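Local coordinates for protein histone-lysine N-methyltransferase, H3 lysine-9 specific SUVH4 (Arabidopsis thaliana, PDB 4QEO) that methylates histone H3 on its lysine-nine side chain using S-adenosyl-L-methionine and binds methylated DNA, coupling DNA methylation to transcriptional silencing, at residues R68-A73 with A489-P494; D318-R323 with Y374-S379; L467-V472 with V484-A489; Y504-V509 with N527-L532. One frame throughout, in Å; residues are numbered along the deposited sequence.

Interaction 1: R68-A73 with A489-P494; sequences RFFSRA and ADNISP. With nucleotides of chain B.
Phe70 and Asn491 make the tight part of this contact, which joins the DNA-binding SRA domain to the catalytic SET domain. Asn491 lays its CB over one face of the Phe70 ring, 3.4 Å from the ring centroid and 17° off the normal, a CH-pi contact shifted toward the rim at CE1. The two side chains run past each other in opposite senses, and the Asn491 amide, tilted 40° to the ring, turns its OD1 to the backbone N of Ala377. Further along, Ser493 OG sits 3.8 Å from Phe70 CZ. Cut back to an alanine, Phe70 would lose the ring that Asn491 CB and Tyr374 pack on, which would probably leave a gap between the two domains. The looser, peripheral side belongs to Arg68, which buries about half as much surface as Phe70 and gains no hydrogen bond here: its extended chain passes Ser493 with CD 3.3 Å from OG. Beyond the interface the same segment grips DNA: Arg72 N donates almost straight (174°) to OP1 of DT9 of chain B, 3.0 Å away, and Arg72 NH1 reaches OP1 of DA8 of chain B at the edge of its guanidinium. Ser71 N-caps helix 72-78 through Glu74 N, strand 68-69 pairs with strand 180-197, Tyr374 meets the Phe70 ring nearly perpendicularly, and helix 10-30 flanks both segments, with Arg19 forming a salt bridge to Asp490.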
# COMPACT_ATOMS: atom_id res chain seq x y z
N ARG A 68 7.88 3.41 4.86
CA ARG A 68 6.83 3.17 5.83
C ARG A 68 6.36 1.72 5.85
O ARG A 68 5.93 1.18 4.84
CB ARG A 68 5.63 4.06 5.54
CG ARG A 68 5.84 5.52 5.81
CD ARG A 68 4.51 6.17 6.11
NE ARG A 68 4.64 7.51 6.66
CZ ARG A 68 4.51 8.62 5.94
NH1 ARG A 68 4.25 8.55 4.64
NH2 ARG A 68 4.64 9.81 6.52
N PHE A 69 6.45 1.10 7.03
CA PHE A 69 5.94 -0.25 7.23
C PHE A 69 4.61 -0.13 7.96
O PHE A 69 4.45 0.76 8.80
CB PHE A 69 6.91 -1.08 8.07
CG PHE A 69 8.20 -1.42 7.37
CD1 PHE A 69 8.25 -2.41 6.40
CD2 PHE A 69 9.37 -0.76 7.71
CE1 PHE A 69 9.44 -2.73 5.76
CE2 PHE A 69 10.58 -1.07 7.09
CZ PHE A 69 10.63 -2.05 6.12
N PHE A 70 3.66 -1.01 7.65
CA PHE A 70 2.32 -0.89 8.22
C PHE A 70 2.08 -1.84 9.40
O PHE A 70 1.02 -1.83 10.01
CB PHE A 70 1.25 -1.02 7.11
CG PHE A 70 1.27 0.14 6.15
CD1 PHE A 70 2.27 0.24 5.19
CD2 PHE A 70 0.34 1.15 6.23
CE1 PHE A 70 2.33 1.31 4.33
CE2 PHE A 70 0.39 2.22 5.36
CZ PHE A 70 1.39 2.30 4.41
N SER A 71 3.11 -2.62 9.74
CA SER A 71 3.05 -3.55 10.86
C SER A 71 4.45 -4.06 11.21
O SER A 71 5.35 -3.98 10.36
CB SER A 71 2.14 -4.73 10.52
OG SER A 71 2.76 -5.58 9.57
N ARG A 72 4.66 -4.56 12.43
CA ARG A 72 5.93 -5.22 12.78
C ARG A 72 6.11 -6.44 11.88
O ARG A 72 7.21 -6.74 11.38
CB ARG A 72 5.96 -5.61 14.28
CG ARG A 72 6.10 -4.43 15.28
CD ARG A 72 7.54 -3.77 15.22
NE ARG A 72 8.53 -4.82 15.39
CZ ARG A 72 9.15 -5.08 16.53
NH1 ARG A 72 8.96 -4.32 17.60
NH2 ARG A 72 9.99 -6.11 16.60
N ALA A 73 4.99 -7.12 11.62
CA ALA A 73 4.98 -8.32 10.78
C ALA A 73 5.54 -8.07 9.38
O ALA A 73 6.26 -8.90 8.85
CB ALA A 73 3.55 -8.91 10.69
N ALA A 489 -2.91 -1.84 -5.02
CA ALA A 489 -2.02 -3.00 -5.08
C ALA A 489 -1.11 -3.05 -3.86
O ALA A 489 -0.56 -4.10 -3.50
CB ALA A 489 -1.18 -2.95 -6.35
N ASP A 490 -0.92 -1.89 -3.24
CA ASP A 490 0.02 -1.78 -2.15
C ASP A 490 -0.63 -0.97 -1.05
O ASP A 490 -1.63 -0.29 -1.28
CB ASP A 490 1.28 -1.04 -2.62
CG ASP A 490 1.91 -1.70 -3.82
OD1 ASP A 490 2.34 -2.87 -3.71
OD2 ASP A 490 1.99 -1.04 -4.88
N ASN A 491 -0.05 -1.03 0.14
CA ASN A 491 -0.38 -0.05 1.16
C ASN A 491 0.16 1.32 0.72
O ASN A 491 1.35 1.48 0.45
CB ASN A 491 0.22 -0.48 2.51
CG ASN A 491 -0.42 -1.76 3.04
OD1 ASN A 491 -1.63 -1.90 3.02
ND2 ASN A 491 0.41 -2.70 3.48
N ILE A 492 -0.72 2.30 0.66
CA ILE A 492 -0.38 3.62 0.13
C ILE A 492 -0.38 4.65 1.26
O ILE A 492 -1.30 4.68 2.08
CB ILE A 492 -1.36 4.02 -1.01
CG1 ILE A 492 -1.30 2.95 -2.12
CG2 ILE A 492 -1.05 5.40 -1.55
CD1 ILE A 492 -2.39 3.05 -3.18
N SER A 493 0.66 5.48 1.31
CA SER A 493 0.76 6.51 2.34
C SER A 493 0.14 7.82 1.83
O SER A 493 0.03 8.02 0.63
CB SER A 493 2.23 6.77 2.71
OG SER A 493 2.81 5.65 3.36
N PRO A 494 -0.24 8.71 2.76
CA PRO A 494 -0.77 10.03 2.38
C PRO A 494 0.17 10.81 1.44
O PRO A 494 1.38 10.73 1.59
CB PRO A 494 -0.89 10.74 3.72
CG PRO A 494 -1.14 9.64 4.70
CD PRO A 494 -0.32 8.49 4.21
P DA B 8 6.44 -2.52 19.72
OP1 DA B 8 7.36 -2.01 18.76
OP2 DA B 8 5.19 -1.88 19.89
O5' DA B 8 6.20 -3.99 19.21
C5' DA B 8 5.12 -4.76 19.71
C4' DA B 8 4.36 -5.39 18.58
O4' DA B 8 3.68 -6.55 19.08
C3' DA B 8 3.26 -4.50 18.02
O3' DA B 8 3.00 -4.87 16.66
C2' DA B 8 2.12 -4.76 18.98
C1' DA B 8 2.38 -6.18 19.48
N9 DA B 8 2.30 -6.39 20.92
C8 DA B 8 2.64 -5.54 21.94
N7 DA B 8 2.49 -6.06 23.13
C5 DA B 8 2.04 -7.35 22.88
C6 DA B 8 1.69 -8.41 23.73
N6 DA B 8 1.77 -8.35 25.06
N1 DA B 8 1.28 -9.56 23.16
C2 DA B 8 1.21 -9.62 21.83
N3 DA B 8 1.51 -8.69 20.93
C4 DA B 8 1.92 -7.56 21.53
P DT B 9 2.09 -4.10 15.68
OP1 DT B 9 2.42 -4.49 14.36
OP2 DT B 9 2.10 -2.72 16.04
O5' DT B 9 0.67 -4.70 16.04
C5' DT B 9 0.31 -6.03 15.66
C4' DT B 9 -0.95 -6.47 16.35
O4' DT B 9 -0.71 -6.71 17.73
C3' DT B 9 -2.13 -5.49 16.32
O3' DT B 9 -3.01 -5.84 15.27
C2' DT B 9 -2.80 -5.67 17.67
C1' DT B 9 -1.95 -6.70 18.39
N1 DT B 9 -1.69 -6.42 19.80
C2 DT B 9 -1.94 -7.40 20.72
O2 DT B 9 -2.44 -8.47 20.44
N3 DT B 9 -1.61 -7.07 22.01
C4 DT B 9 -1.04 -5.89 22.44
O4 DT B 9 -0.78 -5.75 23.62
C5 DT B 9 -0.78 -4.92 21.42
C7 DT B 9 -0.18 -3.61 21.80
C6 DT B 9 -1.09 -5.23 20.16

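Interaction 2: D318-R323 with Y374-S379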
# COMPACT_ATOMS: atom_id res chain seq x y z
N ASP A 318 -13.84 -9.19 4.99
CA ASP A 318 -14.55 -8.13 5.69
C ASP A 318 -13.62 -7.41 6.65
O ASP A 318 -13.68 -7.61 7.86
CB ASP A 318 -15.72 -8.72 6.49
CG ASP A 318 -16.59 -7.65 7.12
OD1 ASP A 318 -16.44 -6.47 6.73
OD2 ASP A 318 -17.42 -7.98 7.99
N LEU A 319 -12.75 -6.58 6.09
CA LEU A 319 -11.75 -5.89 6.89
C LEU A 319 -11.62 -4.49 6.33
O LEU A 319 -11.54 -4.31 5.11
CB LEU A 319 -10.42 -6.64 6.81
CG LEU A 319 -9.20 -6.01 7.49
CD1 LEU A 319 -9.40 -5.99 9.01
CD2 LEU A 319 -7.93 -6.76 7.12
N ASN A 320 -11.60 -3.49 7.21
CA ASN A 320 -11.48 -2.11 6.78
C ASN A 320 -12.53 -1.79 5.71
O ASN A 320 -12.22 -1.18 4.69
CB ASN A 320 -10.07 -1.83 6.21
CG ASN A 320 -8.94 -2.23 7.16
OD1 ASN A 320 -7.87 -2.68 6.72
ND2 ASN A 320 -9.17 -2.05 8.45
N ASP A 321 -13.76 -2.25 5.94
CA ASP A 321 -14.88 -2.03 5.02
C ASP A 321 -14.76 -2.78 3.70
O ASP A 321 -15.45 -2.46 2.74
CB ASP A 321 -15.12 -0.54 4.77
CG ASP A 321 -15.58 0.18 6.01
OD1 ASP A 321 -16.48 -0.35 6.70
OD2 ASP A 321 -15.04 1.27 6.31
N GLY A 322 -13.88 -3.78 3.66
CA GLY A 322 -13.82 -4.69 2.53
C GLY A 322 -12.53 -4.55 1.73
O GLY A 322 -12.22 -3.48 1.24
N ARG A 323 -11.80 -5.65 1.60
CA ARG A 323 -10.53 -5.65 0.88
C ARG A 323 -10.44 -6.87 -0.04
O ARG A 323 -10.78 -7.99 0.35
CB ARG A 323 -9.34 -5.61 1.85
CG ARG A 323 -9.10 -4.22 2.46
CD ARG A 323 -8.15 -4.24 3.69
NE ARG A 323 -6.78 -4.56 3.32
CZ ARG A 323 -5.76 -4.59 4.18
NH1 ARG A 323 -5.95 -4.33 5.47
NH2 ARG A 323 -4.53 -4.89 3.76
N TYR A 374 -4.17 7.02 4.56
CA TYR A 374 -3.63 5.70 4.26
C TYR A 374 -4.64 4.85 3.50
O TYR A 374 -5.82 4.85 3.84
CB TYR A 374 -3.22 5.02 5.57
CG TYR A 374 -1.95 5.61 6.17
CD1 TYR A 374 -0.70 5.24 5.68
CD2 TYR A 374 -2.00 6.53 7.21
CE1 TYR A 374 0.46 5.78 6.21
CE2 TYR A 374 -0.84 7.07 7.74
CZ TYR A 374 0.39 6.70 7.24
OH TYR A 374 1.54 7.23 7.77
N ILE A 375 -4.17 4.16 2.47
CA ILE A 375 -4.99 3.22 1.71
C ILE A 375 -4.43 1.80 1.82
O ILE A 375 -3.36 1.50 1.29
CB ILE A 375 -5.08 3.62 0.22
CG1 ILE A 375 -5.65 5.03 0.08
CG2 ILE A 375 -5.94 2.61 -0.54
CD1 ILE A 375 -5.78 5.51 -1.34
N PRO A 376 -5.15 0.91 2.53
CA PRO A 376 -4.68 -0.47 2.68
C PRO A 376 -4.73 -1.23 1.36
O PRO A 376 -5.64 -1.02 0.55
CB PRO A 376 -5.68 -1.07 3.68
CG PRO A 376 -6.29 0.11 4.38
CD PRO A 376 -6.36 1.18 3.33
N ALA A 377 -3.77 -2.12 1.17
CA ALA A 377 -3.72 -2.97 -0.03
C ALA A 377 -4.98 -3.81 -0.12
O ALA A 377 -5.37 -4.45 0.85
CB ALA A 377 -2.48 -3.87 0.03
N GLY A 378 -5.61 -3.82 -1.30
CA GLY A 378 -6.83 -4.56 -1.50
C GLY A 378 -8.06 -3.68 -1.43
O GLY A 378 -9.15 -4.11 -1.78
N SER A 379 -7.90 -2.44 -0.98
CA SER A 379 -9.03 -1.53 -0.87
C SER A 379 -9.41 -1.06 -2.25
O SER A 379 -8.53 -0.80 -3.08
CB SER A 379 -8.71 -0.31 0.02
OG SER A 379 -8.37 -0.68 1.34
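The guanidinium of Arg323 carries Pro376 on one face and the carbonyl of Ala377 at its edge. Pro376 CB stands 3.5 Å above the guanidinium plane, over its centre, and the two side chains cross at about a right angle. At the edge, NE donates to Ala377 O at 2.8 Å, with the oxygen slightly out of the guanidinium plane, while NH2 adds a weak bond to the same atom. NH1 turns the other way and binds Asn320 OD1 at 2.8 Å, arriving nearly along the C=O axis. A bend at chi3 (70°) in an otherwise extended chain swings the guanidinium across Pro376 and brings NE to the carbonyl.

The backbones fit closely as well. Arg323 CA makes a CA-H...O contact of 3.4 Å with Gly378 O; a CB on Gly378 would sit tightly against Arg323 CB, and the backbone angles there already call for glycine. Gly378 belongs to the type II turn Pro376-Ser379, where Pro376 O accepts from both Ser379 N and Ser379 OG on the same face of its plane. Asn320 sits in the type I' turn Leu319-Gly322, so each turn offers a side-chain or main-chain oxygen to one arginine. Helix 10-30 lies alongside, Leu26 touching Arg323 and Asn22 touching Ala377.

The contact thus fastens the pre-SET region to the SET domain through a buried positive group held, within this contact, by neutral carbonyl oxygens. Two good hydrogen bonds and one weak one, to two oxygens, probably restrain its rotation, though Gly322 O is buried here without a polar partner.

Interaction 3: L467-V472 with V484-A489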
# COMPACT_ATOMS: atom_id res chain seq x y z
N LEU A 467 -1.66 1.03 -7.94
CA LEU A 467 -3.00 0.49 -8.18
C LEU A 467 -2.98 -0.58 -9.28
O LEU A 467 -2.05 -0.65 -10.08
CB LEU A 467 -3.99 1.60 -8.60
CG LEU A 467 -4.11 2.83 -7.70
CD1 LEU A 467 -5.13 3.82 -8.28
CD2 LEU A 467 -4.49 2.42 -6.30
N PHE A 468 -4.02 -1.39 -9.32
CA PHE A 468 -4.22 -2.31 -10.42
C PHE A 468 -5.70 -2.35 -10.83
O PHE A 468 -6.59 -2.00 -10.04
CB PHE A 468 -3.68 -3.70 -10.10
CG PHE A 468 -4.51 -4.47 -9.11
CD1 PHE A 468 -4.34 -4.30 -7.75
CD2 PHE A 468 -5.45 -5.41 -9.55
CE1 PHE A 468 -5.09 -5.02 -6.84
CE2 PHE A 468 -6.20 -6.14 -8.65
CZ PHE A 468 -6.03 -5.95 -7.29
N VAL A 469 -5.92 -2.77 -12.07
CA VAL A 469 -7.23 -2.88 -12.68
C VAL A 469 -7.82 -4.25 -12.45
O VAL A 469 -7.20 -5.27 -12.76
CB VAL A 469 -7.14 -2.65 -14.20
CG1 VAL A 469 -8.43 -3.11 -14.88
CG2 VAL A 469 -6.86 -1.20 -14.50
N GLN A 470 -9.04 -4.28 -11.92
CA GLN A 470 -9.75 -5.52 -11.67
C GLN A 470 -11.11 -5.49 -12.37
O GLN A 470 -11.93 -4.57 -12.14
CB GLN A 470 -9.94 -5.72 -10.16
CG GLN A 470 -10.74 -6.95 -9.82
CD GLN A 470 -10.04 -8.22 -10.26
OE1 GLN A 470 -8.96 -8.54 -9.76
NE2 GLN A 470 -10.66 -8.94 -11.18
N CYS A 471 -11.35 -6.48 -13.24
CA CYS A 471 -12.65 -6.61 -13.88
C CYS A 471 -13.66 -7.19 -12.91
O CYS A 471 -13.39 -8.18 -12.23
CB CYS A 471 -12.57 -7.49 -15.14
SG CYS A 471 -11.79 -6.67 -16.56
N VAL A 472 -14.83 -6.55 -12.83
CA VAL A 472 -15.88 -6.97 -11.92
C VAL A 472 -17.20 -7.11 -12.67
O VAL A 472 -17.58 -6.21 -13.41
CB VAL A 472 -16.07 -5.95 -10.78
CG1 VAL A 472 -17.20 -6.38 -9.85
CG2 VAL A 472 -14.78 -5.74 -10.01
N VAL A 484 -14.96 -1.87 -14.61
CA VAL A 484 -13.52 -1.73 -14.49
C VAL A 484 -13.21 -1.00 -13.20
O VAL A 484 -13.56 0.17 -13.06
CB VAL A 484 -12.95 -0.92 -15.67
CG1 VAL A 484 -11.45 -0.66 -15.47
CG2 VAL A 484 -13.23 -1.63 -16.98
N VAL A 485 -12.59 -1.69 -12.25
CA VAL A 485 -12.39 -1.13 -10.91
C VAL A 485 -10.91 -1.06 -10.49
O VAL A 485 -10.17 -2.03 -10.58
CB VAL A 485 -13.21 -1.90 -9.84
CG1 VAL A 485 -13.04 -1.26 -8.48
CG2 VAL A 485 -14.69 -1.94 -10.22
N LEU A 486 -10.48 0.11 -10.03
CA LEU A 486 -9.14 0.33 -9.54
C LEU A 486 -9.06 0.02 -8.06
O LEU A 486 -9.80 0.61 -7.23
CB LEU A 486 -8.70 1.77 -9.81
CG LEU A 486 -8.57 2.10 -11.30
CD1 LEU A 486 -8.38 3.60 -11.52
CD2 LEU A 486 -7.42 1.33 -11.92
N PHE A 487 -8.17 -0.94 -7.75
CA PHE A 487 -7.86 -1.39 -6.40
C PHE A 487 -6.42 -1.02 -6.02
O PHE A 487 -5.53 -1.00 -6.87
CB PHE A 487 -8.02 -2.90 -6.32
CG PHE A 487 -9.45 -3.36 -6.20
CD1 PHE A 487 -10.21 -3.61 -7.33
CD2 PHE A 487 -10.02 -3.55 -4.95
CE1 PHE A 487 -11.52 -4.04 -7.22
CE2 PHE A 487 -11.34 -3.99 -4.83
CZ PHE A 487 -12.09 -4.22 -5.98
N ALA A 488 -6.18 -0.75 -4.74
CA ALA A 488 -4.83 -0.54 -4.27
C ALA A 488 -4.05 -1.85 -4.33
O ALA A 488 -4.49 -2.86 -3.77
CB ALA A 488 -4.84 0.02 -2.84
N ALA A 489 -2.91 -1.84 -5.02
CA ALA A 489 -2.02 -3.00 -5.08
C ALA A 489 -1.11 -3.05 -3.86
O ALA A 489 -0.56 -4.10 -3.50
CB ALA A 489 -1.18 -2.95 -6.35
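Phe468 CG lies between its backbone N and carbonyl carbon (chi1 73°), which leans the ring across the hairpin to Phe487, whereas Phe487 CG is anti to its own carbonyl carbon (chi1 -79°), setting its ring beside Gln470. Phe487 CB consequently rests over a face of the Phe468 ring, a CH-pi contact 4.0 Å from the centroid, and Ala489 CB touches the edge of that ring at CD1, 3.7 Å away. Gln470 CB packs obliquely against Phe487 CD1 at 3.5 Å. Its chain then bends at chi2 and leads the amide away from the partner strand: NE2 binds Cys471 O within the amide plane and also reaches Arg328 O.

On the face of Val469, Leu486 and Val484 the contacts across the strands are aliphatic. Val469 splits its branches, CG2 meeting Leu486 CD2 at 3.7 Å and CG1 meeting Val484 CG1, and Tyr500 packs on Val469 and Leu486.

The backbones form an antiparallel hairpin, with Phe468-Phe487 and Gln470-Val485 as hydrogen-bonded pairs. Phe468 N to Phe487 O measures 2.9 Å, and the return bond from Phe487 N to Phe468 O is close to straight at 172°. Val469-Leu486 is the intervening non-hydrogen-bonded pair. Strands 331-332 and 380-383 extend the sheet on its two sides.

Phe468 also makes a cation-pi contact with a basic side chain of the bound peptide, so the ring packed against Phe487 and Ala489 forms part of the histone-binding surface. Reciprocal backbone bonds set the register of this SET-domain hairpin; one face meets through aliphatic branches, and the other combines aromatic packing with a glutamine whose NE2 is satisfied by main-chain oxygens.

Interaction 4: Y504-V509 with N527-L532; sequences YALDSV and NCRKRL. With ZN (zinc ion), chain I.
Hydrogen bonding from Arg529 to Tyr504 ties the two loops together: NH2 donates to Tyr504 O at 3.1 Å, and NH1 adds a weak bond to the same oxygen. NH1 also donates to Arg531 O at 2.8 Å, nearly in the guanidinium plane, so the bent Arg529 chain bridges both segments. The charged contact pairs Asp507 OD1 with Arg531 NH2 at 3.1 Å; the oxygen lies well out of the guanidinium plane and the flat groups are 65° apart, making this a salt bridge of charges alone. Arg531 NH2 has a second partner in Tyr533 O. In the packing, Leu506 CD2 covers Arg531 NE at 3.7 Å, a buried nitrogen with no polar partner in the model, while Leu532, which borders the S-adenosyl-L-homocysteine pocket, brings its O within 3.2 Å of Tyr504 CB. A leucine in place of Arg531 would probably leave Asp507 without its opposite charge and Tyr533 O without this donor.

Metal coordination anchors the second loop: Cys528 SG binds zinc at 2.4 Å, with Cys463, Cys521 and Cys523 completing the post-SET site. Hydrogen bonds and an ion pair, with little apolar burial, thus hold a surface loop to one fixed by zinc.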
# COMPACT_ATOMS: atom_id res chain seq x y z
N TYR A 504 0.02 0.07 -22.58
CA TYR A 504 0.16 0.20 -24.02
C TYR A 504 1.46 -0.48 -24.43
O TYR A 504 2.50 -0.26 -23.81
CB TYR A 504 0.21 1.67 -24.46
CG TYR A 504 -1.03 2.47 -24.18
CD1 TYR A 504 -2.30 1.96 -24.42
CD2 TYR A 504 -0.94 3.76 -23.67
CE1 TYR A 504 -3.43 2.69 -24.17
CE2 TYR A 504 -2.07 4.52 -23.40
CZ TYR A 504 -3.32 3.97 -23.65
OH TYR A 504 -4.46 4.70 -23.40
N ALA A 505 1.39 -1.33 -25.45
CA ALA A 505 2.59 -1.95 -25.99
C ALA A 505 3.40 -0.92 -26.77
O ALA A 505 2.83 -0.01 -27.38
CB ALA A 505 2.24 -3.14 -26.87
N LEU A 506 4.72 -1.07 -26.76
CA LEU A 506 5.61 -0.16 -27.47
C LEU A 506 5.25 -0.10 -28.95
O LEU A 506 4.88 -1.11 -29.55
CB LEU A 506 7.06 -0.61 -27.28
CG LEU A 506 8.14 0.46 -27.06
CD1 LEU A 506 9.05 0.07 -25.91
CD2 LEU A 506 8.95 0.66 -28.33
N ASP A 507 5.34 1.10 -29.53
CA ASP A 507 5.04 1.32 -30.94
C ASP A 507 3.62 0.89 -31.32
O ASP A 507 3.41 0.29 -32.37
CB ASP A 507 6.06 0.59 -31.84
CG ASP A 507 7.50 0.98 -31.54
OD1 ASP A 507 7.77 2.18 -31.30
OD2 ASP A 507 8.37 0.09 -31.55
N SER A 508 2.64 1.20 -30.47
CA SER A 508 1.27 0.74 -30.70
C SER A 508 0.47 1.58 -31.68
O SER A 508 -0.36 1.05 -32.42
CB SER A 508 0.50 0.63 -29.37
OG SER A 508 0.56 -0.69 -28.86
N VAL A 509 0.70 2.89 -31.69
CA VAL A 509 -0.12 3.78 -32.52
C VAL A 509 0.60 4.28 -33.77
O VAL A 509 1.76 4.68 -33.74
CB VAL A 509 -0.71 4.95 -31.69
CG1 VAL A 509 0.21 5.30 -30.57
CG2 VAL A 509 -1.00 6.16 -32.57
N ASN A 527 12.67 2.43 -13.33
CA ASN A 527 12.72 1.54 -14.49
C ASN A 527 11.61 1.89 -15.48
O ASN A 527 10.70 1.10 -15.74
CB ASN A 527 12.62 0.07 -14.06
CG ASN A 527 13.44 -0.23 -12.82
OD1 ASN A 527 12.96 -0.89 -11.90
ND2 ASN A 527 14.68 0.24 -12.80
N CYS A 528 11.72 3.08 -16.05
CA CYS A 528 10.61 3.75 -16.73
C CYS A 528 10.29 3.27 -18.16
O CYS A 528 9.22 3.58 -18.67
CB CYS A 528 10.88 5.26 -16.73
SG CYS A 528 9.66 6.31 -17.54
N ARG A 529 11.20 2.56 -18.82
CA ARG A 529 11.02 2.23 -20.25
C ARG A 529 10.69 3.45 -21.15
O ARG A 529 10.55 3.32 -22.36
CB ARG A 529 10.04 1.05 -20.46
CG ARG A 529 8.56 1.40 -20.61
CD ARG A 529 8.06 1.25 -22.04
NE ARG A 529 7.24 0.05 -22.25
CZ ARG A 529 5.91 0.07 -22.37
NH1 ARG A 529 5.24 1.21 -22.30
NH2 ARG A 529 5.25 -1.07 -22.55
N LYS A 530 10.57 4.62 -20.52
CA LYS A 530 10.56 5.94 -21.17
C LYS A 530 9.42 6.25 -22.17
O LYS A 530 9.40 7.33 -22.76
CB LYS A 530 11.92 6.24 -21.80
CG LYS A 530 13.10 5.97 -20.87
CD LYS A 530 13.00 6.79 -19.59
CE LYS A 530 13.51 8.21 -19.79
NZ LYS A 530 13.41 9.02 -18.54
N ARG A 531 8.49 5.32 -22.35
CA ARG A 531 7.44 5.50 -23.34
C ARG A 531 6.09 5.00 -22.85
O ARG A 531 5.98 3.89 -22.33
CB ARG A 531 7.82 4.79 -24.64
CG ARG A 531 9.03 5.37 -25.36
CD ARG A 531 9.51 4.46 -26.46
NE ARG A 531 8.49 4.26 -27.49
CZ ARG A 531 8.42 4.95 -28.62
NH1 ARG A 531 9.32 5.89 -28.87
NH2 ARG A 531 7.46 4.70 -29.49
N LEU A 532 5.05 5.82 -23.03
CA LEU A 532 3.67 5.37 -22.85
C LEU A 532 3.37 4.38 -23.97
O LEU A 532 2.85 3.29 -23.73
CB LEU A 532 2.69 6.54 -22.91
CG LEU A 532 2.39 7.35 -21.63
CD1 LEU A 532 0.91 7.72 -21.55
CD2 LEU A 532 2.81 6.58 -20.40
ZN ZN I . 7.45 5.56 -16.98

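Interactions 2 and 3 are buried, interaction 1 is partly so, and interaction 4 is at the surface. The first three form a continuous body: residues 489-494 and 374-379 are joined by Ile492 N to Ile375 O, and 374-379 meets the hairpin through Gly378 and Ser379 to Ala488. Interactions 1 and 3 share Ala489. Interaction 4 stands apart, its nearest atoms about 11 Å from interaction 3. Chemistry follows place: side-chain packing joins SRA to SET, a buried arginine joins pre-SET to SET, backbone pairing builds the SET sheet, and arginine bonds, a salt bridge and zinc organise the outlying loops.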